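Inactivation-no-after-potential D protein (Drosophila melanogaster, PDB 5F67) is a PDZ-domain protein whose third PDZ domain binds the tail of the TRP channel with high specificity. Local coordinates at residues Phe16-Asp19 with Arg25-Gln28; Ser54-Arg57 with Asn61-Leu64; Ala65-Gly70 with Met102-Leu107; Gly70-Ala75 with Val80-Asn85. One frame throughout, in Å; residues are numbered along the deposited sequence.

Contact 1. Residues Phe16-Asp19 with Arg25-Gln28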
# COMPACT_ATOMS: atom_id res chain seq x y z
N PHE A 16 -16.00 -0.03 -8.42
CA PHE A 16 -15.78 0.56 -9.74
C PHE A 16 -14.32 0.48 -10.16
O PHE A 16 -14.01 0.51 -11.36
CB PHE A 16 -16.26 2.03 -9.78
CG PHE A 16 -15.30 3.00 -9.15
CD1 PHE A 16 -14.37 3.67 -9.93
CD2 PHE A 16 -15.34 3.23 -7.78
CE1 PHE A 16 -13.47 4.57 -9.34
CE2 PHE A 16 -14.45 4.13 -7.20
CZ PHE A 16 -13.52 4.79 -7.98
N ILE A 17 -13.41 0.40 -9.19
CA ILE A 17 -11.99 0.35 -9.48
C ILE A 17 -11.63 -0.82 -10.40
O ILE A 17 -10.73 -0.70 -11.24
CB ILE A 17 -11.17 0.30 -8.17
CG1 ILE A 17 -11.35 1.61 -7.40
CG2 ILE A 17 -9.69 0.02 -8.45
CD1 ILE A 17 -10.81 1.59 -5.97
N PHE A 18 -12.35 -1.93 -10.27
CA PHE A 18 -12.03 -3.11 -11.08
C PHE A 18 -12.55 -3.02 -12.50
O PHE A 18 -12.28 -3.90 -13.32
CB PHE A 18 -12.51 -4.39 -10.37
CG PHE A 18 -11.85 -4.61 -9.05
CD1 PHE A 18 -10.53 -5.05 -8.99
CD2 PHE A 18 -12.52 -4.30 -7.87
CE1 PHE A 18 -9.89 -5.21 -7.75
CE2 PHE A 18 -11.88 -4.45 -6.63
CZ PHE A 18 -10.57 -4.91 -6.57
N ASP A 19 -13.30 -1.96 -12.81
CA ASP A 19 -13.69 -1.72 -14.20
C ASP A 19 -12.71 -0.74 -14.83
O ASP A 19 -12.43 -0.79 -16.02
CB ASP A 19 -15.12 -1.17 -14.30
CG ASP A 19 -16.17 -2.27 -14.28
OD1 ASP A 19 -15.81 -3.41 -13.92
OD2 ASP A 19 -17.35 -1.99 -14.62
N ARG A 25 -6.05 -6.03 -7.78
CA ARG A 25 -6.38 -7.15 -6.92
C ARG A 25 -6.59 -6.66 -5.50
O ARG A 25 -6.18 -5.56 -5.13
CB ARG A 25 -5.25 -8.19 -6.95
CG ARG A 25 -3.94 -7.68 -6.32
CD ARG A 25 -2.73 -8.57 -6.64
NE ARG A 25 -1.56 -8.22 -5.83
CZ ARG A 25 -0.72 -7.23 -6.13
NH1 ARG A 25 -0.93 -6.51 -7.22
NH2 ARG A 25 0.33 -6.97 -5.35
N THR A 26 -7.25 -7.48 -4.69
CA THR A 26 -7.48 -7.12 -3.30
C THR A 26 -6.58 -7.95 -2.39
O THR A 26 -6.56 -9.17 -2.49
CB THR A 26 -8.95 -7.41 -2.92
OG1 THR A 26 -9.81 -6.55 -3.68
CG2 THR A 26 -9.18 -7.19 -1.44
N VAL A 27 -5.85 -7.28 -1.49
CA VAL A 27 -5.10 -8.00 -0.47
C VAL A 27 -5.64 -7.65 0.91
O VAL A 27 -6.19 -6.57 1.11
CB VAL A 27 -3.58 -7.71 -0.52
CG1 VAL A 27 -3.02 -8.08 -1.88
CG2 VAL A 27 -3.29 -6.24 -0.19
N GLN A 28 -5.48 -8.57 1.86
CA GLN A 28 -5.94 -8.36 3.23
C GLN A 28 -4.73 -8.47 4.13
O GLN A 28 -4.20 -9.57 4.32
CB GLN A 28 -6.96 -9.44 3.61
CG GLN A 28 -8.16 -9.56 2.65
CD GLN A 28 -9.13 -8.39 2.76
OE1 GLN A 28 -9.00 -7.52 3.63
NE2 GLN A 28 -10.13 -8.37 1.87
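Phe-18, in the short helix 17-20, faces the first residue of strand 25-30 from some way off: the nearest pair of CA atoms, Phe-18 CA and Arg-25 CA, is 8.1 Å apart, and no hydrogen bond joins the segments. The phenyl ring bridges this distance. Its CG stands beside the backbone N and anti to the carbonyl carbon (chi1 -62°), and CB points toward the strand. At its far edge CE1 lies 3.9 Å from Arg-25 N, with that nitrogen in the plane of the ring. The neighbouring CZ approaches Thr-26 OG1 to 3.4 Å along an oblique line, the two side chains crossing at about a right angle. The contact joins the chain before the sheet to strand 25-30, one edge of the four-stranded sheet of this PDZ domain, whose other edge is strand 79-80. Arg-25 is joined to Leu-104 of strand 99-105 by a backbone hydrogen bond, and Phe-18 also packs on Ile-103 of that strand. A serine in place of Phe-18 would probably open a gap beside Arg-25 N and Thr-26 OG1 and take away the packing of the helix against the strand. Arg-25 points its CB away from Phe-18; its NH2 forms a salt bridge with Asp-71 and a hydrogen bond to Gly-66 O.

Contact 2. Residues Ser54-Arg57 with Asn61-Leu64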
# COMPACT_ATOMS: atom_id res chain seq x y z
N SER A 54 6.48 2.20 -2.21
CA SER A 54 7.86 2.61 -2.48
C SER A 54 8.88 1.76 -1.72
O SER A 54 10.06 1.74 -2.06
CB SER A 54 8.06 4.08 -2.12
OG SER A 54 7.81 4.30 -0.74
N ASP A 55 8.43 1.06 -0.69
CA ASP A 55 9.32 0.16 0.02
C ASP A 55 8.50 -0.88 0.74
O ASP A 55 7.29 -0.71 0.95
CB ASP A 55 10.25 0.92 0.99
CG ASP A 55 11.58 0.20 1.20
OD1 ASP A 55 11.68 -1.00 0.90
OD2 ASP A 55 12.53 0.85 1.68
N LEU A 56 9.15 -1.97 1.12
CA LEU A 56 8.45 -3.11 1.69
C LEU A 56 9.38 -3.69 2.73
O LEU A 56 10.58 -3.86 2.46
CB LEU A 56 8.17 -4.13 0.58
CG LEU A 56 7.40 -5.40 0.92
CD1 LEU A 56 5.96 -5.06 1.25
CD2 LEU A 56 7.48 -6.34 -0.27
N ARG A 57 8.86 -3.96 3.92
CA ARG A 57 9.70 -4.43 5.02
C ARG A 57 9.83 -5.94 5.01
O ARG A 57 8.82 -6.66 4.98
CB ARG A 57 9.10 -3.97 6.36
CG ARG A 57 9.86 -4.49 7.59
CD ARG A 57 9.36 -3.81 8.84
NE ARG A 57 9.82 -4.48 10.06
CZ ARG A 57 9.96 -3.87 11.23
NH1 ARG A 57 9.69 -2.57 11.34
NH2 ARG A 57 10.37 -4.56 12.29
N ASN A 61 3.85 -8.49 7.20
CA ASN A 61 2.61 -9.05 6.67
C ASN A 61 2.31 -8.56 5.26
O ASN A 61 1.69 -9.28 4.47
CB ASN A 61 1.44 -8.73 7.61
CG ASN A 61 1.57 -9.44 8.95
OD1 ASN A 61 2.34 -10.39 9.10
ND2 ASN A 61 0.80 -8.98 9.93
N ALA A 62 2.72 -7.33 4.94
CA ALA A 62 2.52 -6.86 3.57
C ALA A 62 3.35 -7.69 2.60
O ALA A 62 2.88 -8.04 1.52
CB ALA A 62 2.88 -5.38 3.44
N GLU A 63 4.59 -8.00 2.98
CA GLU A 63 5.43 -8.83 2.11
C GLU A 63 4.80 -10.21 1.94
O GLU A 63 4.72 -10.75 0.83
CB GLU A 63 6.85 -8.94 2.66
CG GLU A 63 7.80 -9.68 1.73
CD GLU A 63 9.15 -9.97 2.36
OE1 GLU A 63 10.18 -9.69 1.70
OE2 GLU A 63 9.19 -10.50 3.49
N LEU A 64 4.35 -10.79 3.06
CA LEU A 64 3.72 -12.10 3.03
C LEU A 64 2.46 -12.17 2.17
O LEU A 64 2.15 -13.23 1.61
CB LEU A 64 3.42 -12.57 4.46
CG LEU A 64 4.69 -12.91 5.24
CD1 LEU A 64 4.40 -13.08 6.73
CD2 LEU A 64 5.32 -14.18 4.68
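The carboxylate of Glu-63 is the flat group beside Arg-57: its OE2 lies 4.1 Å from Arg-57 O, a proximity and no bond, while the hydrogen bond of OE2 comes from Gly-59 N. A second carboxylate, that of Asp-55, is met within segment 54-57 on the anti side of OD1 by Leu-56 N at 2.7 Å, with the donor 26° out of its plane. Across the segments there is no hydrogen bond; the contact is van der Waals packing, mostly of carbon atoms. Leu-56 CG is anti to the backbone N (chi1 -178°), which carries both methyls toward helix 61-64. CD1 lies 3.7 Å from Glu-63 N and 3.8 Å from Ala-62 CB; CD2 takes the other branch, 3.9 Å from Glu-63 CG. The Glu-63 chain is extended and crosses Leu-56 at about a right angle, with its CB 3.8 Å from Arg-57 O. Asp-55 and Arg-57 both hydrogen-bond the bound TRP channel tail, so the strand end that receives the helix also faces the ligand. Leu-56 packs on Val-69 as well, and Ala-62 on Ile-37 of strand 37-44 and on Val-67, which places helix 61-64 against the end of the two-stranded sheet 37-44 and 50-56.

Contact 3. Residues Ala65-Gly70 with Met102-Leu107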
# COMPACT_ATOMS: atom_id res chain seq x y z
N ALA A 65 1.74 -11.05 2.06
CA ALA A 65 0.49 -10.98 1.29
C ALA A 65 0.71 -10.69 -0.18
O ALA A 65 -0.25 -10.64 -0.96
CB ALA A 65 -0.43 -9.93 1.88
N GLY A 66 1.96 -10.48 -0.58
CA GLY A 66 2.25 -10.27 -1.99
C GLY A 66 2.18 -8.83 -2.46
O GLY A 66 2.07 -8.58 -3.66
N VAL A 67 2.25 -7.88 -1.53
CA VAL A 67 2.39 -6.47 -1.92
C VAL A 67 3.77 -6.33 -2.56
O VAL A 67 4.74 -6.90 -2.05
CB VAL A 67 2.30 -5.55 -0.70
CG1 VAL A 67 2.48 -4.07 -1.10
CG2 VAL A 67 0.96 -5.77 0.02
N LYS A 68 3.86 -5.61 -3.68
CA LYS A 68 5.15 -5.41 -4.35
C LYS A 68 5.51 -3.94 -4.41
O LYS A 68 4.62 -3.09 -4.57
CB LYS A 68 5.13 -5.96 -5.78
CG LYS A 68 4.73 -7.42 -5.88
CD LYS A 68 5.59 -8.30 -5.00
CE LYS A 68 5.15 -9.76 -5.12
NZ LYS A 68 5.65 -10.60 -4.00
N VAL A 69 6.80 -3.65 -4.29
CA VAL A 69 7.29 -2.29 -4.52
C VAL A 69 6.91 -1.89 -5.95
O VAL A 69 7.10 -2.68 -6.89
CB VAL A 69 8.82 -2.18 -4.32
CG1 VAL A 69 9.33 -0.80 -4.71
CG2 VAL A 69 9.19 -2.50 -2.87
N GLY A 70 6.38 -0.68 -6.10
CA GLY A 70 5.95 -0.20 -7.40
C GLY A 70 4.45 -0.35 -7.64
O GLY A 70 3.91 0.25 -8.57
N MET A 102 -6.46 -3.65 1.03
CA MET A 102 -5.88 -2.73 0.07
C MET A 102 -6.14 -3.23 -1.34
O MET A 102 -6.06 -4.43 -1.60
CB MET A 102 -4.38 -2.59 0.31
CG MET A 102 -4.04 -1.93 1.65
SD MET A 102 -2.27 -1.62 1.81
CE MET A 102 -1.65 -3.27 2.15
N ILE A 103 -6.46 -2.31 -2.25
CA ILE A 103 -6.58 -2.68 -3.64
C ILE A 103 -5.31 -2.18 -4.30
O ILE A 103 -4.97 -0.99 -4.20
CB ILE A 103 -7.79 -2.03 -4.32
CG1 ILE A 103 -9.08 -2.57 -3.69
CG2 ILE A 103 -7.79 -2.34 -5.81
CD1 ILE A 103 -10.34 -1.95 -4.26
N LEU A 104 -4.61 -3.09 -4.95
CA LEU A 104 -3.30 -2.80 -5.52
C LEU A 104 -3.25 -3.16 -6.99
O LEU A 104 -3.90 -4.10 -7.42
CB LEU A 104 -2.23 -3.61 -4.78
CG LEU A 104 -1.99 -3.28 -3.31
CD1 LEU A 104 -1.13 -4.37 -2.66
CD2 LEU A 104 -1.33 -1.91 -3.15
N LEU A 105 -2.45 -2.43 -7.75
CA LEU A 105 -2.27 -2.73 -9.17
C LEU A 105 -0.79 -2.87 -9.47
O LEU A 105 -0.01 -1.92 -9.30
CB LEU A 105 -2.88 -1.63 -10.04
CG LEU A 105 -2.65 -1.77 -11.55
CD1 LEU A 105 -3.40 -2.97 -12.12
CD2 LEU A 105 -3.07 -0.50 -12.27
N THR A 106 -0.38 -4.07 -9.89
CA THR A 106 1.01 -4.28 -10.28
C THR A 106 1.12 -3.95 -11.75
O THR A 106 0.35 -4.46 -12.57
CB THR A 106 1.46 -5.74 -10.03
OG1 THR A 106 1.43 -6.02 -8.63
CG2 THR A 106 2.89 -5.96 -10.53
N LEU A 107 2.06 -3.08 -12.10
CA LEU A 107 2.19 -2.61 -13.48
C LEU A 107 3.31 -3.36 -14.19
O LEU A 107 4.40 -3.57 -13.63
CB LEU A 107 2.40 -1.09 -13.50
CG LEU A 107 1.15 -0.37 -12.98
CD1 LEU A 107 1.48 0.93 -12.29
CD2 LEU A 107 0.20 -0.11 -14.11
O HOH W 1 4.18 -2.01 -10.52
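Val-67 to Gly-70 runs past strand 99-105 at 43° to the direction of Met-102 to Leu-107, with CA separations of 7.7 Å for Val-67 and Leu-104 and 7.0 Å for Gly-70 and Thr-106. No direct hydrogen bond links the segments. Two glycines of positive phi shape the first: Gly-66 (phi 89°) closes helix 61-64 in a Schellman motif, and Gly-70 (phi 99°) turns the chain toward strand 72-76. Among side chains Val-67 does most of the work. Its CG2, anti to the carbonyl carbon, lies 3.7 Å from Leu-104 CD1, and CG1 touches the same methyl at 3.9 Å, so both branches of the valine straddle one leucine methyl. CG2 also reaches Met-102 CE at 4.2 Å; the methionine is bent at its last torsion. Each of these pairs crosses at about a right angle. At the other end the link is through solvent: a water accepts from Leu-107 N at 2.9 Å and makes a weak bond to Gly-70 O at 3.0 Å. Met-102 packs further on Val-27 and Ile-37, and Val-67 on Ile-37, so the valine touches residues of both sheets, Leu-104 and Met-102 on one and Ile-37 on the other. Such a hydrophobic core, with the connection from the short helix to the next strand laid across the last strand, fits the compact beta-sandwich of a PDZ domain.

Contact 4. Residues Gly70-Ala75 with Val80-Asn85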
# COMPACT_ATOMS: atom_id res chain seq x y z
N GLY A 70 6.38 -0.68 -6.10
CA GLY A 70 5.95 -0.20 -7.40
C GLY A 70 4.45 -0.35 -7.64
O GLY A 70 3.91 0.25 -8.57
N ASP A 71 3.77 -1.15 -6.81
CA ASP A 71 2.32 -1.33 -6.97
C ASP A 71 1.60 -0.01 -6.76
O ASP A 71 1.99 0.77 -5.88
CB ASP A 71 1.77 -2.32 -5.94
CG ASP A 71 2.04 -3.76 -6.30
OD1 ASP A 71 2.57 -4.03 -7.40
OD2 ASP A 71 1.70 -4.63 -5.46
N MET A 72 0.55 0.26 -7.54
CA MET A 72 -0.26 1.46 -7.30
C MET A 72 -1.31 1.13 -6.26
O MET A 72 -1.97 0.09 -6.34
CB MET A 72 -0.94 1.92 -8.59
CG MET A 72 -1.61 3.29 -8.51
SD MET A 72 -2.44 3.67 -10.07
CE MET A 72 -2.91 5.38 -9.75
N LEU A 73 -1.46 2.00 -5.26
CA LEU A 73 -2.43 1.81 -4.19
C LEU A 73 -3.73 2.52 -4.55
O LEU A 73 -3.76 3.76 -4.66
CB LEU A 73 -1.87 2.36 -2.87
CG LEU A 73 -2.84 2.30 -1.69
CD1 LEU A 73 -3.16 0.86 -1.31
CD2 LEU A 73 -2.25 3.05 -0.48
N LEU A 74 -4.80 1.75 -4.75
CA LEU A 74 -6.04 2.29 -5.29
C LEU A 74 -7.14 2.46 -4.24
O LEU A 74 -8.03 3.30 -4.41
CB LEU A 74 -6.54 1.40 -6.44
CG LEU A 74 -5.51 1.24 -7.57
CD1 LEU A 74 -5.96 0.17 -8.56
CD2 LEU A 74 -5.33 2.55 -8.29
N ALA A 75 -7.09 1.69 -3.16
CA ALA A 75 -8.02 1.88 -2.04
C ALA A 75 -7.46 1.33 -0.74
O ALA A 75 -6.66 0.39 -0.75
CB ALA A 75 -9.36 1.23 -2.34
N VAL A 80 -11.35 5.19 -1.25
CA VAL A 80 -10.65 5.19 -2.54
C VAL A 80 -9.46 6.14 -2.50
O VAL A 80 -9.58 7.28 -2.04
CB VAL A 80 -11.61 5.60 -3.68
CG1 VAL A 80 -10.85 5.78 -4.98
CG2 VAL A 80 -12.71 4.55 -3.83
N THR A 81 -8.29 5.68 -2.96
CA THR A 81 -7.08 6.50 -2.90
C THR A 81 -6.58 6.93 -4.28
O THR A 81 -5.48 7.46 -4.41
CB THR A 81 -5.93 5.81 -2.15
OG1 THR A 81 -5.72 4.50 -2.71
CG2 THR A 81 -6.28 5.67 -0.66
N LEU A 82 -7.42 6.72 -5.29
CA LEU A 82 -7.09 7.12 -6.65
C LEU A 82 -6.77 8.60 -6.75
O LEU A 82 -5.89 8.99 -7.52
CB LEU A 82 -8.26 6.80 -7.58
CG LEU A 82 -8.15 5.50 -8.35
CD1 LEU A 82 -9.46 5.22 -9.08
CD2 LEU A 82 -6.98 5.61 -9.33
N GLU A 83 -7.47 9.41 -5.97
CA GLU A 83 -7.26 10.86 -6.03
C GLU A 83 -6.65 11.43 -4.74
O GLU A 83 -6.63 12.65 -4.55
CB GLU A 83 -8.57 11.57 -6.35
CG GLU A 83 -9.28 11.07 -7.62
CD GLU A 83 -8.55 11.46 -8.90
OE1 GLU A 83 -7.72 12.40 -8.87
OE2 GLU A 83 -8.81 10.83 -9.95
N SER A 84 -6.15 10.55 -3.87
CA SER A 84 -5.59 10.99 -2.59
C SER A 84 -4.22 11.63 -2.75
O SER A 84 -3.42 11.19 -3.59
CB SER A 84 -5.47 9.81 -1.63
OG SER A 84 -6.75 9.27 -1.35
N ASN A 85 -3.95 12.67 -1.97
CA ASN A 85 -2.60 13.20 -1.88
C ASN A 85 -1.80 12.39 -0.86
O ASN A 85 -2.33 11.44 -0.26
CB ASN A 85 -2.59 14.70 -1.56
CG ASN A 85 -3.20 15.03 -0.20
OD1 ASN A 85 -3.13 14.24 0.75
ND2 ASN A 85 -3.76 16.24 -0.08
O HOH W 2 -3.40 6.15 -6.13
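Thr-81 supplies both direct hydrogen bonds. Its amide N donates to Leu-74 O at 2.8 Å and nearly straight (166°), and its hydroxyl OG1 donates to Leu-73 O at 2.9 Å from above the carbonyl plane, 57° out of it. The torsion chi1 of 53° sets OG1 between the backbone N and the carbonyl carbon, from where it can reach the strand while the amide of the same residue is bonded to the next carbonyl. A water adds a third link, donating to Leu-73 O at 2.8 Å and to Thr-81 O at 3.0 Å; Leu-73 O thus receives two donors. By backbone pairing, Ala-75 and Val-80 form an antiparallel non-hydrogen-bonded pair with CA atoms 4.3 Å apart. Leu-74 and Ala-75 together face Ile-103 in a classic beta bulge, and a type I turn follows from Thr-81 to Ser-84. The apolar contacts centre on Leu-82, whose CD2 lies 3.6 Å from Leu-74 CD2 and 4.1 Å from Met-72 CE; the fully extended methionine brings its methyl across the leucine at about a right angle. Ile-17 of helix 17-20 covers Leu-74, Ala-75 and Val-80. A valine in place of Thr-81 would probably deprive Leu-73 O of its hydroxyl donor, leaving the water bond to hold this end of the link. Two successive carbonyls of the buried strand residues Leu-73 and Leu-74 are thus bonded by one threonine, one of them also by a water, with Leu-74, Leu-82 and Met-72 methyls packed beside them.

In the fold
Contacts 1, 3 and 4 all reach the four-stranded sheet, whereas contact 2 joins helix 61-64 to the two-stranded one. Contact 1 lies at the surface and rests on one ring; the other three are buried. Contacts 2 and 3 rest mainly on apolar packing, contact 3 adding a water link; contact 4 alone has direct hydrogen bonds across its segments. Strand 99-105 stands between strands 25-30 and 72-76, so contact 3 adjoins both contact 1 and contact 4, sharing Gly-70 with the latter. The salt bridge from Arg-25 to Asp-71 ties contacts 1 and 4. Contacts 1 and 2, with centres about 18 Å apart, do not touch.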